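Local atomic coordinates of membrane-bound lytic murein transglycosylase A (Burkholderia pseudomallei, PDB entry 6QK4), a protein that probably cleaves the beta-1,4 linkage between N-acetylmuramic acid and N-acetylglucosamine in peptidoglycan, leaving a 1,6-anhydro bond in the former. Residues 106-111 and 172-177; 299-304 and 318-323. All coordinates share one frame; numbering follows the deposited sequence.

Contact 1: residues 106-111 and 172-177; sequences YYEPLL and SGRVVL
L110 and L111 pair in parallel with R174 and V175, joining strand 101-114 to strand 173-177 within the MltA-specific insert range, and three backbone hydrogen bonds stitch the strands. P109 lies beside G173 at the start of the pairing and gives its carbonyl to the first bond. R174 reaches to both sides of L110: its N donates to P109 O (3.1 Å), while its O takes the N-H of L111 (3.0 Å) in a nearly straight bond (173°). V176 N then donates to L111 O at 2.8 Å. Two CA-H...O contacts, from L110 to R174 O and from V175 to L111 O, add to these bonds. P109 brings no N-H of its own; its ring carbons CG and CD lie against S172 O instead, and helix 161-170 packs on P109 and L111 through L167.

E108 puts CG opposite its own N and then turns at chi2 (88°), which carries the carboxylate over G173, where no side chain intervenes and OE2 comes to 3.8 Å of CA. OE1 accepts a bond from a water (3.0 Å). OE2 sits at the edge of the R174 guanidinium, near its plane, yet 4.2 Å from NE, beyond a salt bridge. R174 NH1 is instead bound by the backbone O of D257, and NH2 too finds a partner outside the two segments; NE is buried with none in the model. The aliphatic part of R174 is used as well: its CD meets L110 CD1 at 3.7 Å, and that methyl also touches V176 CG2.

The strands are thus held by main-chain bonds, and no direct side-chain hydrogen bond or salt bridge crosses between them. By its proximity, the E108 carboxylate probably offers the buried NE of R174 electrostatic compensation where a direct bond is lacking.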
loop_
_atom_site.group_PDB
_atom_site.type_symbol
_atom_site.label_atom_id
_atom_site.label_comp_id
_atom_site.label_asym_id
_atom_site.label_seq_id
_atom_site.Cartn_x
_atom_site.Cartn_y
_atom_site.Cartn_z
ATOM N N TYR A 106 -2.597 0.910 -1.526
ATOM C CA TYR A 106 -2.024 1.135 -0.190
ATOM C C TYR A 106 -0.524 1.322 -0.318
ATOM O O TYR A 106 0.068 1.177 -1.408
ATOM C CB TYR A 106 -2.352 -0.002 0.775
ATOM C CG TYR A 106 -1.757 -1.384 0.568
ATOM C CD1 TYR A 106 -2.039 -2.158 -0.578
ATOM C CD2 TYR A 106 -0.959 -1.965 1.580
ATOM C CE1 TYR A 106 -1.520 -3.459 -0.662
ATOM C CE2 TYR A 106 -0.493 -3.249 1.511
ATOM C CZ TYR A 106 -0.758 -3.976 0.354
ATOM O OH TYR A 106 -0.280 -5.269 0.314
ATOM N N TYR A 107 0.091 1.732 0.795
ATOM C CA TYR A 107 1.514 2.062 0.807
ATOM C C TYR A 107 2.035 1.840 2.209
ATOM O O TYR A 107 1.261 1.568 3.151
ATOM C CB TYR A 107 1.766 3.527 0.368
ATOM C CG TYR A 107 1.459 4.550 1.438
ATOM C CD1 TYR A 107 0.167 4.774 1.856
ATOM C CD2 TYR A 107 2.480 5.331 1.973
ATOM C CE1 TYR A 107 -0.120 5.777 2.802
ATOM C CE2 TYR A 107 2.212 6.327 2.918
ATOM C CZ TYR A 107 0.918 6.527 3.322
ATOM O OH TYR A 107 0.655 7.525 4.222
ATOM N N GLU A 108 3.353 1.941 2.338
ATOM C CA GLU A 108 3.963 1.894 3.668
ATOM C C GLU A 108 4.584 3.240 3.990
ATOM O O GLU A 108 5.488 3.683 3.275
ATOM C CB GLU A 108 5.008 0.805 3.690
ATOM C CG GLU A 108 5.792 0.829 5.000
ATOM C CD GLU A 108 5.146 -0.007 6.074
ATOM O OE1 GLU A 108 3.890 -0.126 6.063
ATOM O OE2 GLU A 108 5.908 -0.541 6.929
ATOM N N PRO A 109 4.108 3.974 5.012
ATOM C CA PRO A 109 4.736 5.259 5.331
ATOM C C PRO A 109 6.205 5.064 5.679
ATOM O O PRO A 109 6.583 4.070 6.299
ATOM C CB PRO A 109 3.946 5.743 6.560
ATOM C CG PRO A 109 2.609 5.087 6.493
ATOM C CD PRO A 109 2.930 3.683 5.857
ATOM N N LEU A 110 7.033 6.016 5.239
ATOM C CA LEU A 110 8.459 5.936 5.545
ATOM C C LEU A 110 8.862 7.293 6.079
ATOM O O LEU A 110 8.806 8.300 5.358
ATOM C CB LEU A 110 9.282 5.541 4.319
ATOM C CG LEU A 110 10.791 5.588 4.623
ATOM C CD1 LEU A 110 11.459 4.299 4.291
ATOM C CD2 LEU A 110 11.367 6.716 3.819
ATOM N N LEU A 111 9.181 7.343 7.374
ATOM C CA LEU A 111 9.579 8.579 8.020
ATOM C C LEU A 111 11.068 8.530 8.351
ATOM O O LEU A 111 11.711 7.497 8.262
ATOM C CB LEU A 111 8.766 8.824 9.306
ATOM C CG LEU A 111 7.270 9.077 9.016
ATOM C CD1 LEU A 111 6.513 7.802 8.776
ATOM C CD2 LEU A 111 6.664 9.815 10.256
ATOM N N SER A 172 0.419 2.650 11.082
ATOM C CA SER A 172 1.626 1.854 11.132
ATOM C C SER A 172 2.574 2.287 10.020
ATOM O O SER A 172 2.155 2.879 9.017
ATOM C CB SER A 172 1.281 0.364 11.015
ATOM O OG SER A 172 0.766 0.071 9.724
ATOM N N GLY A 173 3.858 1.983 10.199
ATOM C CA GLY A 173 4.827 2.336 9.165
ATOM C C GLY A 173 6.232 2.110 9.674
ATOM O O GLY A 173 6.439 1.411 10.670
ATOM N N ARG A 174 7.196 2.691 8.985
ATOM C CA ARG A 174 8.583 2.444 9.342
ATOM C C ARG A 174 9.319 3.774 9.483
ATOM O O ARG A 174 9.034 4.744 8.778
ATOM C CB ARG A 174 9.255 1.527 8.303
ATOM C CG ARG A 174 10.448 2.098 7.636
ATOM C CD ARG A 174 10.814 1.313 6.395
ATOM N NE ARG A 174 10.012 0.119 6.171
ATOM C CZ ARG A 174 10.416 -0.867 5.374
ATOM N NH1 ARG A 174 11.591 -0.765 4.757
ATOM N NH2 ARG A 174 9.657 -1.942 5.185
ATOM N N VAL A 175 10.246 3.829 10.431
ATOM C CA VAL A 175 11.013 5.043 10.697
ATOM C C VAL A 175 12.492 4.731 10.460
ATOM O O VAL A 175 13.068 3.875 11.143
ATOM C CB VAL A 175 10.786 5.550 12.131
ATOM C CG1 VAL A 175 11.542 6.876 12.330
ATOM C CG2 VAL A 175 9.283 5.768 12.370
ATOM N N VAL A 176 13.083 5.390 9.471
ATOM C CA VAL A 176 14.512 5.255 9.218
ATOM C C VAL A 176 15.222 6.158 10.215
ATOM O O VAL A 176 15.013 7.372 10.193
ATOM C CB VAL A 176 14.854 5.651 7.779
ATOM C CG1 VAL A 176 16.351 5.651 7.594
ATOM C CG2 VAL A 176 14.174 4.690 6.809
ATOM N N LEU A 177 16.014 5.564 11.116
ATOM C CA LEU A 177 16.643 6.332 12.197
ATOM C C LEU A 177 18.046 6.789 11.820
ATOM O O LEU A 177 18.729 6.153 11.010
ATOM C CB LEU A 177 16.739 5.523 13.486
ATOM C CG LEU A 177 15.423 5.044 14.094
ATOM C CD1 LEU A 177 15.690 4.039 15.213
ATOM C CD2 LEU A 177 14.621 6.222 14.611
HETATM O O HOH W 1 1.157 0.183 7.266
#

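Contact 2: residues 299-304 and 318-323; sequences LNRLVF and ADYFWG
This is a buried contact of side chains alone, between two strands within the 3D domain that are not hydrogen-bonded to each other. Strands 299-304 and 318-323 run nearly perpendicular (99°), their axes 9.2 Å apart, so that side chains span the gap. Y320 carries most of it. With CG anti to its backbone N (chi1 -173°), its ring extends toward L299, R301 and V303, which all send their CB atoms toward the other strand.

The hydroxyl end meets R301 first: CG of the arginine lies 3.3 Å from Y320 OH, at the ring's edge and near its plane, and the two side chains cross at about a right angle. The guanidinium plane is turned 45° from the ring, and no hydrogen bond joins the pair. Y320 OH is satisfied by E270 OE1, while R301 NE makes a weak hydrogen bond to the backbone O of E270; one residue therefore serves both polar groups.

Apolar groups fill in around the ring. V303 CG1, set beside its own backbone N, reaches Y320 CE1 at 4.0 Å. L299 approaches from the direction opposite to Y320, and its CD2 touches both Y320 CZ (4.2 Å) and W322 CH2 (4.3 Å). Within its own strand, Y320 presents an edge to the indole: CE2 stands 3.6 Å above the W322 ring plane, over its centre. I273 of strand 272-274, a neighbour of both strands, also packs on V303 and Y320.

Side chains from non-adjacent, steeply crossing strands meeting in a buried interior are consistent with a small beta-barrel, as in the double-psi beta-barrel clan that includes the 3D domain.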
loop_
_atom_site.group_PDB
_atom_site.type_symbol
_atom_site.label_atom_id
_atom_site.label_comp_id
_atom_site.label_asym_id
_atom_site.label_seq_id
_atom_site.Cartn_x
_atom_site.Cartn_y
_atom_site.Cartn_z
ATOM N N LEU A 299 -3.086 1.164 -16.815
ATOM C CA LEU A 299 -2.100 0.536 -15.930
ATOM C C LEU A 299 -2.310 -0.971 -16.072
ATOM O O LEU A 299 -3.334 -1.505 -15.633
ATOM C CB LEU A 299 -2.287 1.007 -14.481
ATOM C CG LEU A 299 -1.330 0.327 -13.468
ATOM C CD1 LEU A 299 0.090 0.596 -13.856
ATOM C CD2 LEU A 299 -1.655 1.094 -12.159
ATOM N N ASN A 300 -1.413 -1.625 -16.808
ATOM C CA ASN A 300 -1.489 -3.060 -17.048
ATOM C C ASN A 300 -0.293 -3.723 -16.387
ATOM O O ASN A 300 0.850 -3.422 -16.741
ATOM C CB ASN A 300 -1.460 -3.333 -18.561
ATOM C CG ASN A 300 -2.796 -2.972 -19.226
ATOM O OD1 ASN A 300 -3.752 -3.746 -19.175
ATOM N ND2 ASN A 300 -2.841 -1.818 -19.879
ATOM N N ARG A 301 -0.527 -4.583 -15.382
ATOM C CA ARG A 301 0.606 -4.927 -14.507
ATOM C C ARG A 301 0.464 -6.381 -14.062
ATOM O O ARG A 301 -0.608 -6.753 -13.553
ATOM C CB ARG A 301 0.627 -4.086 -13.189
ATOM C CG ARG A 301 1.609 -2.901 -13.035
ATOM C CD ARG A 301 2.945 -3.388 -12.852
ATOM N NE ARG A 301 4.007 -2.486 -12.435
ATOM C CZ ARG A 301 4.919 -1.951 -13.239
ATOM N NH1 ARG A 301 4.797 -2.045 -14.566
ATOM N NH2 ARG A 301 5.923 -1.266 -12.714
ATOM N N LEU A 302 1.518 -7.185 -14.235
ATOM C CA LEU A 302 1.586 -8.508 -13.618
ATOM C C LEU A 302 1.994 -8.318 -12.168
ATOM O O LEU A 302 3.043 -7.736 -11.885
ATOM C CB LEU A 302 2.595 -9.400 -14.338
ATOM C CG LEU A 302 2.727 -10.823 -13.736
ATOM C CD1 LEU A 302 1.438 -11.663 -13.798
ATOM C CD2 LEU A 302 3.862 -11.522 -14.446
ATOM N N VAL A 303 1.139 -8.780 -11.260
ATOM C CA VAL A 303 1.352 -8.646 -9.826
ATOM C C VAL A 303 1.177 -10.030 -9.187
ATOM O O VAL A 303 0.769 -11.031 -9.824
ATOM C CB VAL A 303 0.373 -7.630 -9.204
ATOM C CG1 VAL A 303 0.531 -6.232 -9.921
ATOM C CG2 VAL A 303 -1.091 -8.078 -9.412
ATOM N N PHE A 304 1.476 -10.089 -7.877
ATOM C CA PHE A 304 1.351 -11.368 -7.152
ATOM C C PHE A 304 0.509 -11.151 -5.914
ATOM O O PHE A 304 0.685 -10.153 -5.222
ATOM C CB PHE A 304 2.731 -11.907 -6.749
ATOM C CG PHE A 304 3.550 -12.363 -7.932
ATOM C CD1 PHE A 304 4.258 -11.440 -8.653
ATOM C CD2 PHE A 304 3.641 -13.735 -8.242
ATOM C CE1 PHE A 304 5.021 -11.877 -9.767
ATOM C CE2 PHE A 304 4.386 -14.192 -9.345
ATOM C CZ PHE A 304 5.057 -13.211 -10.112
ATOM N N ALA A 318 -8.830 -5.837 -5.555
ATOM C CA ALA A 318 -7.430 -5.845 -5.152
ATOM C C ALA A 318 -7.071 -4.527 -4.469
ATOM O O ALA A 318 -7.599 -3.450 -4.833
ATOM C CB ALA A 318 -6.540 -6.100 -6.370
ATOM N N ASP A 319 -6.105 -4.609 -3.531
ATOM C CA ASP A 319 -5.394 -3.419 -3.038
ATOM C C ASP A 319 -3.985 -3.417 -3.654
ATOM O O ASP A 319 -3.198 -4.338 -3.410
ATOM C CB ASP A 319 -5.297 -3.447 -1.503
ATOM C CG ASP A 319 -5.634 -2.116 -0.844
ATOM O OD1 ASP A 319 -6.012 -1.116 -1.476
ATOM O OD2 ASP A 319 -5.496 -2.031 0.404
ATOM N N TYR A 320 -3.677 -2.412 -4.468
ATOM C CA TYR A 320 -2.396 -2.358 -5.188
ATOM C C TYR A 320 -1.319 -1.729 -4.292
ATOM O O TYR A 320 -1.499 -0.590 -3.826
ATOM C CB TYR A 320 -2.631 -1.504 -6.440
ATOM C CG TYR A 320 -1.539 -1.405 -7.451
ATOM C CD1 TYR A 320 -1.307 -2.451 -8.340
ATOM C CD2 TYR A 320 -0.765 -0.300 -7.546
ATOM C CE1 TYR A 320 -0.301 -2.350 -9.297
ATOM C CE2 TYR A 320 0.211 -0.148 -8.527
ATOM C CZ TYR A 320 0.445 -1.191 -9.392
ATOM O OH TYR A 320 1.435 -1.063 -10.337
ATOM N N PHE A 321 -0.215 -2.447 -4.058
ATOM C CA PHE A 321 0.834 -1.907 -3.186
ATOM C C PHE A 321 1.703 -0.954 -3.981
ATOM O O PHE A 321 2.475 -1.385 -4.840
ATOM C CB PHE A 321 1.666 -3.031 -2.560
ATOM C CG PHE A 321 2.752 -2.530 -1.679
ATOM C CD1 PHE A 321 2.448 -1.804 -0.541
ATOM C CD2 PHE A 321 4.079 -2.784 -1.979
ATOM C CE1 PHE A 321 3.474 -1.343 0.293
ATOM C CE2 PHE A 321 5.099 -2.349 -1.178
ATOM C CZ PHE A 321 4.799 -1.645 0.010
ATOM N N TRP A 322 1.577 0.354 -3.692
ATOM C CA TRP A 322 2.353 1.371 -4.400
ATOM C C TRP A 322 3.789 1.500 -3.924
ATOM O O TRP A 322 4.615 2.009 -4.694
ATOM C CB TRP A 322 1.630 2.737 -4.301
ATOM C CG TRP A 322 0.558 2.870 -5.285
ATOM C CD1 TRP A 322 -0.785 2.664 -5.080
ATOM C CD2 TRP A 322 0.709 3.176 -6.673
ATOM N NE1 TRP A 322 -1.466 2.874 -6.224
ATOM C CE2 TRP A 322 -0.585 3.179 -7.232
ATOM C CE3 TRP A 322 1.806 3.453 -7.494
ATOM C CZ2 TRP A 322 -0.824 3.468 -8.580
ATOM C CZ3 TRP A 322 1.567 3.724 -8.838
ATOM C CH2 TRP A 322 0.258 3.747 -9.358
ATOM N N GLY A 323 4.162 0.973 -2.732
ATOM C CA GLY A 323 5.538 1.140 -2.343
ATOM C C GLY A 323 5.670 1.942 -1.045
ATOM O O GLY A 323 4.705 2.040 -0.269
#

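The two contacts, with centres about 19 Å apart, meet through adjacent parallel strands: Y106 O of strand 101-114 probably accepts a hydrogen bond from W322 N of strand 317-324, and E108 N probably donates to G323 O. Strand 101-114 thus runs from the neighbourhood of contact 2 into contact 1. Contact 1 lies in the MltA-specific insert range and is partly buried; edge-to-edge strand pairing dominates it, with water and charge at its margin. Contact 2, in the 3D domain, is largely buried and has no hydrogen bond between its strands, where contact 1 rests on backbone ones; it relies on aromatic and aliphatic side chains facing across what is probably a barrel interior.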